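Local coordinates for synaptic vesicle membrane protein VAT-1 homolog-like (Homo sapiens, PDB 4A27) that probably works as an oxidoreductase of the zinc-containing alcohol dehydrogenase family, in the quinone oxidoreductase subfamily, at residues Glu3-Val8 with Trp317-Val322; Ile35-Cys40 with Glu99-Pro104; Thr177-Ala182 with His330-Ile335. All coordinates share one frame; numbering follows the deposited sequence.

From the N terminus, strand 4-9 starts the long loop that interaction 1 closes only when the chain reaches residues 317-322. Well within that loop, interaction 2 joins residues 35-40 to residues 99-104 across a much shorter span, entirely in the GroES-like region. The two meet where Glu99 OE1 lies 2.9 Å from Arg5 N, a probable hydrogen bond. Interaction 3 opens after interaction 2 has closed, at residues 177-182 in the nucleotide-binding fold, and ends at residues 330-335, beyond the end of interaction 1, so those two cross. Together they illustrate how distant stretches of chain build the catalytic domain and join it to its Rossmann partner.

Interaction 1 of 3, residues Glu3-Val8 with Trp317-Val322; sequences EMRAVV and WALEEV
Two bent side chains bring Arg5 and Glu320 together: Arg5 turns at chi3 (-65°), and Glu320, whose CB points away from the strand, folds back at chi2 (80°) until its carboxylate reaches the guanidinium. The resulting salt bridge is a nearly straight hydrogen bond from Arg5 NH1 to Glu320 OE2, 3.1 Å long with 174° at the hydrogen. OE2 lies in the guanidinium plane, at its edge, yet the donor comes in from above the carboxylate plane, and the two flat groups are turned against each other rather than lying coplanar. Leu319 CD1 sits over one guanidinium face, 4.3 Å from Arg5 NH2. The strand of Arg5 pairs with strand 18-23, and the facing turn leads from strand 313-317 into helix 322-330; the N- and C-terminal parts of the chain thus meet in one catalytic domain, as in medium-chain dehydrogenases generally. Further along the strand, Val7 CG2 touches Leu319 CD2 and Val322 CG2, each at 4.1 Å, and Trp97 adds to the packing against Val322. The turn holds its own shape, since Ala318 N donates to Glu321 OE1 (2.8 Å) and Glu321 N to Ala318 O (2.9 Å), with Glu321 at the N-cap position of the helix.

Interaction 2 of 3, residues Ile35-Cys40 with Glu99-Pro104; sequences IRVKAC and EVVCTP. With EDO (1,2-ethanediol), chain D.
Ile35 opens the ladder with Val101 as an antiparallel hydrogen-bonded pair: Ile35 N reaches Val101 O at 2.7 Å, and Val101 N returns to Ile35 O at 3.0 Å. Further out, Ile35 CD1 comes within 4.4 Å of Thr103 CG2. Arg36 faces Val100 in a non-hydrogen-bonded pair, their side chains on the opposite side of the sheet from Ile35 and Val101. Bends at chi2 and chi3 (66° and 76°) curl the arginine back, laying one guanidinium face near Val100 CG2, while its NE is paired with Glu73 and NH1 makes a weak bond to an ethanediol, probably from the crystallisation liquor. At Val37 the backbone N donates to Glu99 O (2.8 Å), and CG2, beside the backbone N, packs on Val101 CG2 at 3.9 Å. The strand segments of this GroES-like domain run at 125° to each other, well off antiparallel, and regular pairing stops beside Val37, where a water bridges the two chains, giving its hydrogens to Val37 O (2.7 Å) and Glu99 O (2.8 Å). Just beyond, Lys38 and Ala39 both face Ser69 in a classic beta bulge. Ile35 O takes the N-H of Val101 and, as a weaker CA-H...O contact, Val100 CA (3.3 Å); Glu99 O takes Val37 N and the water, so both carbonyls have more than one partner, and much backbone polarity is met between the strands while Val37 and Val101 pack beside it.

Interaction 3 of 3, residues Thr177-Ala182 with His330-Ile335; sequences TFKHEA and HDRGNI
This is an interdomain surface contact in which one long lysine from the Rossmann domain reaches across to backbone carbonyls at the end of a helix of the catalytic domain. Lys179 leaves the short turn after strand 170-175, and beyond CG its chain is fully extended, chi2 and chi3 both near 180°, which carries NZ over to the facing loop. There NZ appears to donate to Arg332 O at 2.8 Å and more weakly to Asn334 O at 3.3 Å, though its modelled place is doubtful and both bonds are tentative. Arg332 takes a positive phi (52°) where helix 322-330 ends in a Schellman motif, which probably lets the two carbonyls face the same ammonium as the chain curves on through Gly333. The aliphatic part of the lysine is used as well: it runs antiparallel alongside Ile335, CD lying 4.1 Å from Ile335 CG1. At the far end of that isoleucine, CD1 meets Ala182 CB at 3.7 Å. With an alanine at Lys179, the carbonyls of Arg332 and Asn334 would probably lose their shared donor and Ile335 would be left without the methylenes along its flank. Lys179 NZ also lies 4.4 Å from Arg332 NH2, with Arg193 close by and a bound ethanediol near the lysine; a basic cluster past the second strand of a Rossmann fold is consistent with the region where relatives receive the adenosine end of NADPH. On the Rossmann side lie strands 170-175 and 189-192 with helix 180-183; on the other the loop, held through Ile335 N by Asp314, runs from helix 322-330 into strand 337-341.

Interaction 1 of 3, residues Glu3-Val8 with Trp317-Val322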
loop_
_atom_site.group_PDB
_atom_site.type_symbol
_atom_site.label_atom_id
_atom_site.label_comp_id
_atom_site.label_asym_id
_atom_site.label_seq_id
_atom_site.Cartn_x
_atom_site.Cartn_y
_atom_site.Cartn_z
ATOM N N GLU A 3 -6.045 48.369 -4.601
ATOM C CA GLU A 3 -5.497 47.277 -3.819
ATOM C C GLU A 3 -6.618 46.424 -3.231
ATOM O O GLU A 3 -7.710 46.922 -2.930
ATOM C CB GLU A 3 -4.561 47.804 -2.745
ATOM C CG GLU A 3 -3.383 48.512 -3.357
ATOM C CD GLU A 3 -2.322 48.819 -2.338
ATOM O OE1 GLU A 3 -2.683 49.164 -1.191
ATOM O OE2 GLU A 3 -1.127 48.690 -2.669
ATOM N N MET A 4 -6.327 45.143 -3.053
ATOM C CA MET A 4 -7.331 44.161 -2.598
ATOM C C MET A 4 -7.161 43.979 -1.099
ATOM O O MET A 4 -6.098 44.296 -0.586
ATOM C CB MET A 4 -7.127 42.819 -3.295
ATOM C CG MET A 4 -5.719 42.220 -3.118
ATOM S SD MET A 4 -5.669 40.489 -3.622
ATOM C CE MET A 4 -4.194 39.742 -2.848
ATOM N N ARG A 5 -8.188 43.466 -0.414
ATOM C CA ARG A 5 -8.072 43.093 1.018
ATOM C C ARG A 5 -7.592 41.670 1.141
ATOM O O ARG A 5 -7.902 40.822 0.302
ATOM C CB ARG A 5 -9.407 43.193 1.764
ATOM C CG ARG A 5 -10.080 44.564 1.698
ATOM C CD ARG A 5 -10.920 44.840 2.961
ATOM N NE ARG A 5 -12.049 43.924 3.103
ATOM C CZ ARG A 5 -12.636 43.609 4.259
ATOM N NH1 ARG A 5 -12.210 44.111 5.416
ATOM N NH2 ARG A 5 -13.670 42.776 4.254
ATOM N N ALA A 6 -6.788 41.412 2.165
ATOM C CA ALA A 6 -6.235 40.126 2.399
ATOM C C ALA A 6 -5.960 39.945 3.886
ATOM O O ALA A 6 -5.949 40.916 4.641
ATOM C CB ALA A 6 -4.951 39.951 1.589
ATOM N N VAL A 7 -5.853 38.684 4.313
ATOM C CA VAL A 7 -5.415 38.366 5.663
ATOM C C VAL A 7 -3.897 38.233 5.559
ATOM O O VAL A 7 -3.391 37.562 4.665
ATOM C CB VAL A 7 -6.018 37.067 6.206
ATOM C CG1 VAL A 7 -5.432 36.750 7.592
ATOM C CG2 VAL A 7 -7.545 37.152 6.275
ATOM N N VAL A 8 -3.186 38.925 6.444
ATOM C CA VAL A 8 -1.746 38.843 6.516
ATOM C C VAL A 8 -1.342 38.225 7.861
ATOM O O VAL A 8 -1.940 38.533 8.905
ATOM C CB VAL A 8 -1.084 40.236 6.377
ATOM C CG1 VAL A 8 0.429 40.045 6.112
ATOM C CG2 VAL A 8 -1.720 41.012 5.272
ATOM N N TRP A 317 -17.469 31.962 8.091
ATOM C CA TRP A 317 -16.870 33.029 8.823
ATOM C C TRP A 317 -16.497 34.201 7.941
ATOM O O TRP A 317 -16.002 34.018 6.816
ATOM C CB TRP A 317 -15.593 32.485 9.481
ATOM C CG TRP A 317 -15.861 31.318 10.326
ATOM C CD1 TRP A 317 -16.009 30.016 9.906
ATOM C CD2 TRP A 317 -16.126 31.323 11.719
ATOM N NE1 TRP A 317 -16.311 29.216 10.970
ATOM C CE2 TRP A 317 -16.394 29.991 12.098
ATOM C CE3 TRP A 317 -16.167 32.322 12.694
ATOM C CZ2 TRP A 317 -16.670 29.631 13.422
ATOM C CZ3 TRP A 317 -16.444 31.975 14.001
ATOM C CH2 TRP A 317 -16.665 30.627 14.364
ATOM N N ALA A 318 -16.655 35.410 8.492
ATOM C CA ALA A 318 -16.184 36.638 7.836
ATOM C C ALA A 318 -14.654 36.638 7.794
ATOM O O ALA A 318 -14.014 35.963 8.597
ATOM C CB ALA A 318 -16.680 37.904 8.632
ATOM N N LEU A 319 -14.063 37.389 6.874
ATOM C CA LEU A 319 -12.600 37.546 6.865
ATOM C C LEU A 319 -12.070 38.089 8.191
ATOM O O LEU A 319 -10.980 37.724 8.622
ATOM C CB LEU A 319 -12.131 38.465 5.740
ATOM C CG LEU A 319 -12.008 37.971 4.306
ATOM C CD1 LEU A 319 -11.466 39.129 3.545
ATOM C CD2 LEU A 319 -11.061 36.774 4.166
ATOM N N GLU A 320 -12.843 38.959 8.834
ATOM C CA GLU A 320 -12.496 39.517 10.144
ATOM C C GLU A 320 -12.512 38.463 11.244
ATOM O O GLU A 320 -12.015 38.722 12.344
ATOM C CB GLU A 320 -13.484 40.626 10.555
ATOM C CG GLU A 320 -13.296 42.001 9.905
ATOM C CD GLU A 320 -13.867 42.121 8.500
ATOM O OE1 GLU A 320 -14.410 41.127 7.964
ATOM O OE2 GLU A 320 -13.746 43.220 7.909
ATOM N N GLU A 321 -13.128 37.307 10.985
ATOM C CA GLU A 321 -13.375 36.314 12.049
ATOM C C GLU A 321 -12.426 35.111 11.980
ATOM O O GLU A 321 -12.695 34.080 12.582
ATOM C CB GLU A 321 -14.844 35.852 12.008
ATOM C CG GLU A 321 -15.875 36.932 12.439
ATOM C CD GLU A 321 -17.326 36.647 12.002
ATOM O OE1 GLU A 321 -17.564 35.821 11.068
ATOM O OE2 GLU A 321 -18.245 37.292 12.577
ATOM N N VAL A 322 -11.319 35.241 11.249
ATOM C CA VAL A 322 -10.394 34.118 11.053
ATOM C C VAL A 322 -9.778 33.580 12.365
ATOM O O VAL A 322 -9.563 32.365 12.500
ATOM C CB VAL A 322 -9.293 34.453 10.005
ATOM C CG1 VAL A 322 -8.420 33.238 9.717
ATOM C CG2 VAL A 322 -9.913 34.874 8.728
#

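Interaction 2 of 3, residues Ile35-Cys40 with Glu99-Pro104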
loop_
_atom_site.group_PDB
_atom_site.type_symbol
_atom_site.label_atom_id
_atom_site.label_comp_id
_atom_site.label_asym_id
_atom_site.label_seq_id
_atom_site.Cartn_x
_atom_site.Cartn_y
_atom_site.Cartn_z
ATOM N N ILE A 35 -8.267 34.627 -10.184
ATOM C CA ILE A 35 -9.538 34.211 -9.585
ATOM C C ILE A 35 -10.018 35.250 -8.594
ATOM O O ILE A 35 -9.272 35.674 -7.688
ATOM C CB ILE A 35 -9.432 32.813 -8.812
ATOM C CG1 ILE A 35 -9.112 31.670 -9.764
ATOM C CG2 ILE A 35 -10.773 32.530 -8.099
ATOM C CD1 ILE A 35 -8.815 30.292 -9.118
ATOM N N ARG A 36 -11.271 35.658 -8.767
ATOM C CA ARG A 36 -11.961 36.555 -7.845
ATOM C C ARG A 36 -12.553 35.631 -6.788
ATOM O O ARG A 36 -13.466 34.867 -7.093
ATOM C CB ARG A 36 -13.047 37.340 -8.601
ATOM C CG ARG A 36 -14.051 38.142 -7.745
ATOM C CD ARG A 36 -13.429 39.300 -6.987
ATOM N NE ARG A 36 -13.179 40.405 -7.922
ATOM C CZ ARG A 36 -12.964 41.671 -7.578
ATOM N NH1 ARG A 36 -12.958 42.055 -6.303
ATOM N NH2 ARG A 36 -12.752 42.570 -8.531
ATOM N N VAL A 37 -12.028 35.706 -5.567
ATOM C CA VAL A 37 -12.258 34.691 -4.560
ATOM C C VAL A 37 -13.584 34.913 -3.892
ATOM O O VAL A 37 -13.922 36.038 -3.536
ATOM C CB VAL A 37 -11.146 34.710 -3.493
ATOM C CG1 VAL A 37 -11.444 33.747 -2.283
ATOM C CG2 VAL A 37 -9.841 34.389 -4.154
ATOM N N LYS A 38 -14.360 33.842 -3.760
ATOM C CA LYS A 38 -15.633 33.906 -3.040
ATOM C C LYS A 38 -15.541 33.211 -1.675
ATOM O O LYS A 38 -16.211 33.608 -0.727
ATOM C CB LYS A 38 -16.713 33.250 -3.855
ATOM C CG LYS A 38 -16.996 33.947 -5.173
ATOM C CD LYS A 38 -17.843 35.179 -4.936
ATOM C CE LYS A 38 -18.235 35.886 -6.220
ATOM N NZ LYS A 38 -19.460 36.708 -5.922
ATOM N N ALA A 39 -14.763 32.125 -1.604
ATOM C CA ALA A 39 -14.592 31.426 -0.347
ATOM C C ALA A 39 -13.267 30.726 -0.302
ATOM O O ALA A 39 -12.700 30.364 -1.332
ATOM C CB ALA A 39 -15.732 30.445 -0.152
ATOM N N CYS A 40 -12.814 30.484 0.925
ATOM C CA CYS A 40 -11.576 29.829 1.220
ATOM C C CYS A 40 -11.784 28.750 2.285
ATOM O O CYS A 40 -12.488 28.942 3.316
ATOM C CB CYS A 40 -10.550 30.843 1.823
ATOM S SG CYS A 40 -10.563 32.546 1.155
ATOM N N GLU A 99 -9.019 38.620 -1.619
ATOM C CA GLU A 99 -10.089 38.833 -2.572
ATOM C C GLU A 99 -9.752 38.332 -3.964
ATOM O O GLU A 99 -10.659 38.006 -4.736
ATOM C CB GLU A 99 -10.477 40.332 -2.608
ATOM C CG GLU A 99 -11.203 40.759 -1.339
ATOM C CD GLU A 99 -11.562 42.241 -1.265
ATOM O OE1 GLU A 99 -10.740 43.100 -1.663
ATOM O OE2 GLU A 99 -12.669 42.532 -0.767
ATOM N N VAL A 100 -8.462 38.322 -4.310
ATOM C CA VAL A 100 -7.995 37.856 -5.621
ATOM C C VAL A 100 -6.730 37.015 -5.486
ATOM O O VAL A 100 -5.856 37.288 -4.636
ATOM C CB VAL A 100 -7.709 39.058 -6.610
ATOM C CG1 VAL A 100 -7.284 38.567 -7.968
ATOM C CG2 VAL A 100 -8.944 39.974 -6.774
ATOM N N VAL A 101 -6.671 35.985 -6.330
ATOM C CA VAL A 101 -5.650 34.946 -6.316
ATOM C C VAL A 101 -5.240 34.629 -7.750
ATOM O O VAL A 101 -6.087 34.474 -8.630
ATOM C CB VAL A 101 -6.210 33.642 -5.603
ATOM C CG1 VAL A 101 -5.589 32.393 -6.130
ATOM C CG2 VAL A 101 -6.017 33.728 -4.072
ATOM N N CYS A 102 -3.947 34.485 -7.979
ATOM C CA CYS A 102 -3.440 33.931 -9.215
ATOM C C CYS A 102 -2.795 32.581 -8.897
ATOM O O CYS A 102 -2.132 32.433 -7.871
ATOM C CB CYS A 102 -2.437 34.897 -9.874
ATOM S SG CYS A 102 -3.244 36.364 -10.655
ATOM N N THR A 103 -3.020 31.586 -9.756
ATOM C CA THR A 103 -2.453 30.239 -9.544
ATOM C C THR A 103 -2.311 29.496 -10.889
ATOM O O THR A 103 -3.128 29.708 -11.811
ATOM C CB THR A 103 -3.341 29.396 -8.539
ATOM O OG1 THR A 103 -2.593 28.288 -7.990
ATOM C CG2 THR A 103 -4.625 28.905 -9.218
ATOM N N PRO A 104 -1.272 28.642 -11.012
ATOM C CA PRO A 104 -1.079 27.890 -12.253
ATOM C C PRO A 104 -2.310 27.054 -12.604
ATOM O O PRO A 104 -2.940 26.477 -11.725
ATOM C CB PRO A 104 0.130 27.006 -11.948
ATOM C CG PRO A 104 0.892 27.731 -10.911
ATOM C CD PRO A 104 -0.155 28.428 -10.061
HETATM C C1 EDO D . -16.986 40.533 -3.596
HETATM O O1 EDO D . -16.614 39.304 -4.254
HETATM C C2 EDO D . -15.860 41.075 -2.699
HETATM O O2 EDO D . -14.619 41.128 -3.436
HETATM O O HOH W 1 -13.102 38.634 -3.619
#

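Interaction 3 of 3, residues Thr177-Ala182 with His330-Ile335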
loop_
_atom_site.group_PDB
_atom_site.type_symbol
_atom_site.label_atom_id
_atom_site.label_comp_id
_atom_site.label_asym_id
_atom_site.label_seq_id
_atom_site.Cartn_x
_atom_site.Cartn_y
_atom_site.Cartn_z
ATOM N N THR A 177 -18.289 12.428 22.213
ATOM C CA THR A 177 -19.655 11.884 22.332
ATOM C C THR A 177 -20.774 12.896 22.044
ATOM O O THR A 177 -21.878 12.507 21.595
ATOM C CB THR A 177 -19.921 11.193 23.708
ATOM O OG1 THR A 177 -18.796 10.389 24.072
ATOM C CG2 THR A 177 -21.160 10.291 23.644
ATOM N N PHE A 178 -20.511 14.182 22.293
ATOM C CA PHE A 178 -21.476 15.239 21.908
ATOM C C PHE A 178 -21.664 15.341 20.387
ATOM O O PHE A 178 -22.650 15.895 19.928
ATOM C CB PHE A 178 -21.127 16.620 22.510
ATOM C CG PHE A 178 -19.931 17.307 21.886
ATOM C CD1 PHE A 178 -20.087 18.145 20.789
ATOM C CD2 PHE A 178 -18.661 17.164 22.439
ATOM C CE1 PHE A 178 -18.978 18.791 20.216
ATOM C CE2 PHE A 178 -17.551 17.808 21.881
ATOM C CZ PHE A 178 -17.708 18.616 20.765
ATOM N N LYS A 179 -20.740 14.793 19.603
ATOM C CA LYS A 179 -20.911 14.774 18.154
ATOM C C LYS A 179 -21.723 13.584 17.648
ATOM O O LYS A 179 -22.229 13.651 16.522
ATOM C CB LYS A 179 -19.560 14.814 17.434
ATOM C CG LYS A 179 -18.785 16.113 17.652
ATOM C CD LYS A 179 -17.473 16.107 16.891
ATOM C CE LYS A 179 -16.663 17.357 17.162
ATOM N NZ LYS A 179 -15.250 17.156 16.806
ATOM N N HIS A 180 -21.868 12.532 18.474
ATOM C CA HIS A 180 -22.320 11.210 18.006
ATOM C C HIS A 180 -23.708 11.245 17.358
ATOM O O HIS A 180 -23.919 10.582 16.344
ATOM C CB HIS A 180 -22.257 10.144 19.126
ATOM C CG HIS A 180 -20.855 9.701 19.484
ATOM N ND1 HIS A 180 -20.584 8.540 20.188
ATOM C CD2 HIS A 180 -19.646 10.263 19.203
ATOM C CE1 HIS A 180 -19.271 8.424 20.352
ATOM N NE2 HIS A 180 -18.679 9.456 19.757
ATOM N N GLU A 181 -24.639 12.024 17.908
ATOM C CA GLU A 181 -26.014 12.054 17.373
ATOM C C GLU A 181 -26.014 12.641 15.962
ATOM O O GLU A 181 -26.760 12.170 15.099
ATOM C CB GLU A 181 -27.007 12.823 18.295
ATOM N N ALA A 182 -25.187 13.665 15.739
ATOM C CA ALA A 182 -25.102 14.332 14.434
ATOM C C ALA A 182 -24.351 13.524 13.348
ATOM O O ALA A 182 -24.660 13.653 12.156
ATOM C CB ALA A 182 -24.471 15.723 14.584
ATOM N N HIS A 330 -8.751 24.396 16.548
ATOM C CA HIS A 330 -7.882 23.987 17.642
ATOM C C HIS A 330 -8.673 23.235 18.722
ATOM O O HIS A 330 -8.216 22.219 19.207
ATOM C CB HIS A 330 -7.162 25.185 18.232
ATOM C CG HIS A 330 -6.335 24.859 19.443
ATOM N ND1 HIS A 330 -5.220 24.045 19.393
ATOM C CD2 HIS A 330 -6.475 25.221 20.740
ATOM C CE1 HIS A 330 -4.705 23.932 20.604
ATOM N NE2 HIS A 330 -5.446 24.638 21.440
ATOM N N ASP A 331 -9.857 23.737 19.063
ATOM C CA ASP A 331 -10.712 23.156 20.091
ATOM C C ASP A 331 -11.512 21.955 19.607
ATOM O O ASP A 331 -12.349 21.436 20.360
ATOM C CB ASP A 331 -11.691 24.215 20.616
ATOM C CG ASP A 331 -10.996 25.329 21.408
ATOM O OD1 ASP A 331 -9.761 25.293 21.557
ATOM O OD2 ASP A 331 -11.697 26.249 21.873
ATOM N N ARG A 332 -11.286 21.545 18.357
ATOM C CA ARG A 332 -11.927 20.373 17.776
ATOM C C ARG A 332 -13.450 20.383 17.912
ATOM O O ARG A 332 -14.066 19.329 18.091
ATOM C CB ARG A 332 -11.357 19.101 18.410
ATOM C CG ARG A 332 -9.832 18.938 18.294
ATOM C CD ARG A 332 -9.386 17.674 19.034
ATOM N NE ARG A 332 -10.445 16.668 18.959
ATOM C CZ ARG A 332 -10.577 15.756 17.999
ATOM N NH1 ARG A 332 -9.681 15.658 17.029
ATOM N NH2 ARG A 332 -11.610 14.917 18.025
ATOM N N GLY A 333 -14.040 21.575 17.836
ATOM C CA GLY A 333 -15.469 21.753 18.035
ATOM C C GLY A 333 -16.332 21.603 16.802
ATOM O O GLY A 333 -17.559 21.628 16.902
ATOM N N ASN A 334 -15.700 21.481 15.632
ATOM C CA ASN A 334 -16.421 21.426 14.364
ATOM C C ASN A 334 -16.916 20.040 13.932
ATOM O O ASN A 334 -16.318 19.021 14.271
ATOM C CB ASN A 334 -15.525 21.958 13.248
ATOM C CG ASN A 334 -14.224 21.203 13.158
ATOM O OD1 ASN A 334 -13.415 21.248 14.075
ATOM N ND2 ASN A 334 -14.020 20.502 12.074
ATOM N N ILE A 335 -17.994 20.024 13.146
ATOM C CA ILE A 335 -18.401 18.866 12.362
ATOM C C ILE A 335 -18.311 19.249 10.866
ATOM O O ILE A 335 -19.158 19.965 10.350
ATOM C CB ILE A 335 -19.849 18.435 12.707
ATOM C CG1 ILE A 335 -19.883 17.880 14.117
ATOM C CG2 ILE A 335 -20.367 17.341 11.764
ATOM C CD1 ILE A 335 -21.303 17.646 14.669
#